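Local coordinates for SAM dependent methyltransferase (Aquifex aeolicus, PDB 3DH0), which binds S-adenosylmethionine and probably transfers its methyl group to a substrate, as a methyltransferase of the Rossmann-like class, at residues Val164-Arg177 and Val181-Val193. Sequence-based numbering, arbitrary orientation.
Sequences VGLILEDAGIRVGR and VGKYCFGVYAMIV
R174-R177 pairs antiparallel with Y189-M191 of strand 185-191 as the outer strand of a β hairpin, and at G176 and R177 a classic bulge opens where both face Y189. Y189 O takes a bond from G176 N (2.8 Å) and a weak one from R177 N, while Y189 N returns a nearly straight bond to R177 O (2.9 Å). At the other end M191 N bonds R174 O (3.0 Å), and the long R174 side chain runs out past M191 O to cross V193 at about a right angle. At the bulge, the R177 guanidinium lies flat on Y189, planes 30° apart, with CD2 against its centre; the arginine chain bends at chi3 (43°) to bring it there. F33 is a cation-pi partner of the same group; an alanine here would probably leave the Y189 ring without its stacked partner and F33 without its cation. The other face is aliphatic: the A190 CB methyl packs against I173 CG2 (3.4 Å), and V188 CG2 meets L168 CD2 tip to tip (3.9 Å) and V175 CG1 crosswise. G172, at positive phi, ends helix 161-170 in a Schellman motif that turns the chain into the strand. This contact thus completes the antiparallel edge of the methyltransferase sheet, greasy toward the helix, with a guanidinium-ring stack on the reverse.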
loop_
_atom_site.group_PDB
_atom_site.type_symbol
_atom_site.label_atom_id
_atom_site.label_comp_id
_atom_site.label_asym_id
_atom_site.label_seq_id
_atom_site.Cartn_x
_atom_site.Cartn_y
_atom_site.Cartn_z
ATOM N N VAL A 164 14.474 4.189 -2.672
ATOM C CA VAL A 164 13.592 3.123 -2.239
ATOM C C VAL A 164 14.166 1.724 -2.482
ATOM O O VAL A 164 14.405 0.976 -1.540
ATOM C CB VAL A 164 12.216 3.223 -2.942
ATOM C CG1 VAL A 164 11.300 2.092 -2.481
ATOM C CG2 VAL A 164 11.586 4.564 -2.640
ATOM N N GLY A 165 14.383 1.375 -3.745
ATOM C CA GLY A 165 14.891 0.052 -4.071
ATOM C C GLY A 165 16.223 -0.307 -3.444
ATOM O O GLY A 165 16.667 -1.460 -3.492
ATOM N N LEU A 166 16.868 0.689 -2.859
ATOM C CA LEU A 166 18.159 0.486 -2.219
ATOM C C LEU A 166 17.862 0.002 -0.806
ATOM O O LEU A 166 18.452 -0.965 -0.308
ATOM C CB LEU A 166 18.909 1.811 -2.194
ATOM C CG LEU A 166 20.429 1.777 -2.084
ATOM C CD1 LEU A 166 21.047 2.357 -3.366
ATOM C CD2 LEU A 166 20.867 2.575 -0.841
ATOM N N ILE A 167 16.918 0.697 -0.182
ATOM C CA ILE A 167 16.481 0.393 1.166
ATOM C C ILE A 167 15.955 -1.027 1.192
ATOM O O ILE A 167 16.290 -1.814 2.066
ATOM C CB ILE A 167 15.376 1.362 1.598
ATOM C CG1 ILE A 167 15.905 2.790 1.531
ATOM C CG2 ILE A 167 14.922 1.048 3.007
ATOM C CD1 ILE A 167 14.916 3.822 1.966
ATOM N N LEU A 168 15.118 -1.349 0.222
ATOM C CA LEU A 168 14.552 -2.675 0.107
ATOM C C LEU A 168 15.698 -3.685 0.092
ATOM O O LEU A 168 15.603 -4.771 0.669
ATOM C CB LEU A 168 13.742 -2.765 -1.187
ATOM C CG LEU A 168 12.213 -2.835 -1.090
ATOM C CD1 LEU A 168 11.676 -1.806 -0.128
ATOM C CD2 LEU A 168 11.628 -2.620 -2.467
ATOM N N GLU A 169 16.789 -3.317 -0.569
ATOM C CA GLU A 169 17.941 -4.197 -0.650
ATOM C C GLU A 169 18.541 -4.406 0.743
ATOM O O GLU A 169 18.864 -5.534 1.123
ATOM C CB GLU A 169 18.986 -3.609 -1.585
ATOM C CG GLU A 169 20.053 -4.602 -1.975
ATOM C CD GLU A 169 21.009 -4.038 -3.005
ATOM O OE1 GLU A 169 20.517 -3.396 -3.967
ATOM O OE2 GLU A 169 22.237 -4.240 -2.860
ATOM N N ASP A 170 18.699 -3.329 1.505
ATOM C CA ASP A 170 19.230 -3.475 2.852
ATOM C C ASP A 170 18.335 -4.426 3.625
ATOM O O ASP A 170 18.812 -5.357 4.272
ATOM C CB ASP A 170 19.235 -2.151 3.618
ATOM C CG ASP A 170 20.147 -1.118 3.009
ATOM O OD1 ASP A 170 20.461 -0.141 3.736
ATOM O OD2 ASP A 170 20.537 -1.272 1.820
ATOM N N ALA A 171 17.032 -4.174 3.564
ATOM C CA ALA A 171 16.054 -4.982 4.278
ATOM C C ALA A 171 16.000 -6.429 3.801
ATOM O O ALA A 171 15.303 -7.267 4.391
ATOM C CB ALA A 171 14.679 -4.348 4.159
ATOM N N GLY A 172 16.730 -6.722 2.729
ATOM C CA GLY A 172 16.733 -8.073 2.208
ATOM C C GLY A 172 15.739 -8.359 1.096
ATOM O O GLY A 172 15.924 -9.322 0.367
ATOM N N ILE A 173 14.692 -7.554 0.949
ATOM C CA ILE A 173 13.717 -7.808 -0.115
ATOM C C ILE A 173 14.351 -7.695 -1.504
ATOM O O ILE A 173 15.099 -6.748 -1.782
ATOM C CB ILE A 173 12.529 -6.826 -0.079
ATOM C CG1 ILE A 173 11.843 -6.858 1.286
ATOM C CG2 ILE A 173 11.541 -7.182 -1.173
ATOM C CD1 ILE A 173 12.446 -5.886 2.274
ATOM N N ARG A 174 14.034 -8.654 -2.376
ATOM C CA ARG A 174 14.572 -8.673 -3.733
ATOM C C ARG A 174 13.664 -7.961 -4.734
ATOM O O ARG A 174 12.507 -8.337 -4.919
ATOM C CB ARG A 174 14.805 -10.116 -4.184
ATOM C CG ARG A 174 13.602 -11.028 -4.001
ATOM C CD ARG A 174 13.990 -12.514 -4.104
ATOM N NE ARG A 174 13.058 -13.372 -3.360
ATOM C CZ ARG A 174 13.186 -14.694 -3.220
ATOM N NH1 ARG A 174 14.221 -15.320 -3.782
ATOM N NH2 ARG A 174 12.281 -15.389 -2.516
ATOM N N VAL A 175 14.211 -6.933 -5.383
ATOM C CA VAL A 175 13.469 -6.156 -6.374
ATOM C C VAL A 175 13.668 -6.729 -7.763
ATOM O O VAL A 175 14.798 -6.936 -8.195
ATOM C CB VAL A 175 13.927 -4.685 -6.420
ATOM C CG1 VAL A 175 13.026 -3.903 -7.370
ATOM C CG2 VAL A 175 13.917 -4.081 -5.018
ATOM N N GLY A 176 12.566 -6.967 -8.466
ATOM C CA GLY A 176 12.641 -7.514 -9.813
ATOM C C GLY A 176 12.289 -6.526 -10.916
ATOM O O GLY A 176 12.836 -6.592 -12.013
ATOM N N ARG A 177 11.385 -5.601 -10.620
ATOM C CA ARG A 177 10.952 -4.616 -11.593
ATOM C C ARG A 177 10.799 -3.232 -10.988
ATOM O O ARG A 177 10.527 -3.082 -9.804
ATOM C CB ARG A 177 9.604 -5.028 -12.184
ATOM C CG ARG A 177 9.670 -5.805 -13.474
ATOM C CD ARG A 177 8.381 -6.594 -13.700
ATOM N NE ARG A 177 7.194 -5.800 -13.392
ATOM C CZ ARG A 177 5.957 -6.289 -13.283
ATOM N NH1 ARG A 177 5.727 -7.587 -13.460
ATOM N NH2 ARG A 177 4.946 -5.475 -12.987
ATOM N N VAL A 181 4.701 4.700 -13.443
ATOM C CA VAL A 181 3.275 4.492 -13.271
ATOM C C VAL A 181 2.526 5.787 -13.551
ATOM O O VAL A 181 2.415 6.666 -12.686
ATOM C CB VAL A 181 2.963 3.995 -11.830
ATOM C CG1 VAL A 181 1.463 3.923 -11.594
ATOM C CG2 VAL A 181 3.584 2.626 -11.619
ATOM N N GLY A 182 2.040 5.906 -14.782
ATOM C CA GLY A 182 1.288 7.076 -15.189
ATOM C C GLY A 182 1.822 8.486 -14.959
ATOM O O GLY A 182 1.260 9.234 -14.161
ATOM N N LYS A 183 2.907 8.860 -15.621
ATOM C CA LYS A 183 3.421 10.225 -15.515
ATOM C C LYS A 183 3.781 10.862 -14.175
ATOM O O LYS A 183 4.622 11.754 -14.134
ATOM C CB LYS A 183 2.450 11.174 -16.227
ATOM C CG LYS A 183 2.587 11.183 -17.737
ATOM C CD LYS A 183 1.273 10.875 -18.456
ATOM C CE LYS A 183 1.482 10.779 -19.984
ATOM N NZ LYS A 183 0.244 10.378 -20.735
ATOM N N TYR A 184 3.148 10.461 -13.083
ATOM C CA TYR A 184 3.473 11.099 -11.811
ATOM C C TYR A 184 4.111 10.165 -10.808
ATOM O O TYR A 184 4.795 10.609 -9.892
ATOM C CB TYR A 184 2.222 11.701 -11.165
ATOM C CG TYR A 184 1.540 12.805 -11.946
ATOM C CD1 TYR A 184 0.403 12.541 -12.728
ATOM C CD2 TYR A 184 1.995 14.125 -11.859
ATOM C CE1 TYR A 184 -0.272 13.573 -13.394
ATOM C CE2 TYR A 184 1.338 15.159 -12.519
ATOM C CZ TYR A 184 0.200 14.883 -13.283
ATOM O OH TYR A 184 -0.473 15.922 -13.896
ATOM N N CYS A 185 3.881 8.871 -10.971
ATOM C CA CYS A 185 4.423 7.908 -10.032
ATOM C C CYS A 185 5.236 6.821 -10.695
ATOM O O CYS A 185 5.345 6.751 -11.920
ATOM C CB CYS A 185 3.288 7.244 -9.265
ATOM S SG CYS A 185 1.878 8.295 -9.019
ATOM N N PHE A 186 5.811 5.981 -9.845
ATOM C CA PHE A 186 6.581 4.832 -10.269
ATOM C C PHE A 186 6.076 3.655 -9.439
ATOM O O PHE A 186 5.254 3.821 -8.545
ATOM C CB PHE A 186 8.075 5.064 -10.050
ATOM C CG PHE A 186 8.454 5.324 -8.628
ATOM C CD1 PHE A 186 8.478 4.290 -7.703
ATOM C CD2 PHE A 186 8.808 6.605 -8.219
ATOM C CE1 PHE A 186 8.852 4.528 -6.386
ATOM C CE2 PHE A 186 9.182 6.859 -6.907
ATOM C CZ PHE A 186 9.205 5.822 -5.987
ATOM N N GLY A 187 6.545 2.462 -9.751
ATOM C CA GLY A 187 6.117 1.302 -9.006
ATOM C C GLY A 187 7.290 0.365 -8.907
ATOM O O GLY A 187 8.194 0.403 -9.731
ATOM N N VAL A 188 7.297 -0.460 -7.875
ATOM C CA VAL A 188 8.371 -1.417 -7.701
ATOM C C VAL A 188 7.795 -2.784 -7.369
ATOM O O VAL A 188 6.882 -2.916 -6.566
ATOM C CB VAL A 188 9.380 -0.953 -6.621
ATOM C CG1 VAL A 188 8.681 -0.126 -5.582
ATOM C CG2 VAL A 188 10.061 -2.151 -5.992
ATOM N N TYR A 189 8.340 -3.787 -8.033
ATOM C CA TYR A 189 7.927 -5.170 -7.897
ATOM C C TYR A 189 8.980 -5.854 -7.054
ATOM O O TYR A 189 10.151 -5.889 -7.428
ATOM C CB TYR A 189 7.888 -5.779 -9.295
ATOM C CG TYR A 189 7.181 -7.101 -9.462
ATOM C CD1 TYR A 189 7.850 -8.318 -9.265
ATOM C CD2 TYR A 189 5.876 -7.137 -9.936
ATOM C CE1 TYR A 189 7.222 -9.535 -9.560
ATOM C CE2 TYR A 189 5.248 -8.336 -10.229
ATOM C CZ TYR A 189 5.917 -9.529 -10.048
ATOM O OH TYR A 189 5.262 -10.702 -10.387
ATOM N N ALA A 190 8.577 -6.393 -5.913
ATOM C CA ALA A 190 9.528 -7.067 -5.050
ATOM C C ALA A 190 8.923 -8.311 -4.444
ATOM O O ALA A 190 7.720 -8.378 -4.192
ATOM C CB ALA A 190 9.991 -6.128 -3.960
ATOM N N MET A 191 9.769 -9.308 -4.218
ATOM C CA MET A 191 9.327 -10.565 -3.627
ATOM C C MET A 191 10.059 -10.788 -2.307
ATOM O O MET A 191 11.274 -10.589 -2.203
ATOM C CB MET A 191 9.577 -11.729 -4.600
ATOM C CG MET A 191 9.065 -13.069 -4.111
ATOM S SD MET A 191 9.192 -14.390 -5.356
ATOM C CE MET A 191 7.455 -14.574 -5.812
ATOM N N ILE A 192 9.306 -11.191 -1.293
ATOM C CA ILE A 192 9.889 -11.440 0.008
ATOM C C ILE A 192 10.541 -12.811 0.110
ATOM O O ILE A 192 9.945 -13.838 -0.249
ATOM C CB ILE A 192 8.842 -11.247 1.097
ATOM C CG1 ILE A 192 8.770 -9.750 1.413
ATOM C CG2 ILE A 192 9.153 -12.120 2.317
ATOM C CD1 ILE A 192 7.885 -9.394 2.572
ATOM N N VAL A 193 11.782 -12.794 0.598
ATOM C CA VAL A 193 12.600 -13.989 0.747
ATOM C C VAL A 193 12.409 -14.664 2.103
ATOM O O VAL A 193 11.768 -15.737 2.130
ATOM C CB VAL A 193 14.111 -13.643 0.576
ATOM C CG1 VAL A 193 14.944 -14.934 0.501
ATOM C CG2 VAL A 193 14.323 -12.778 -0.674
#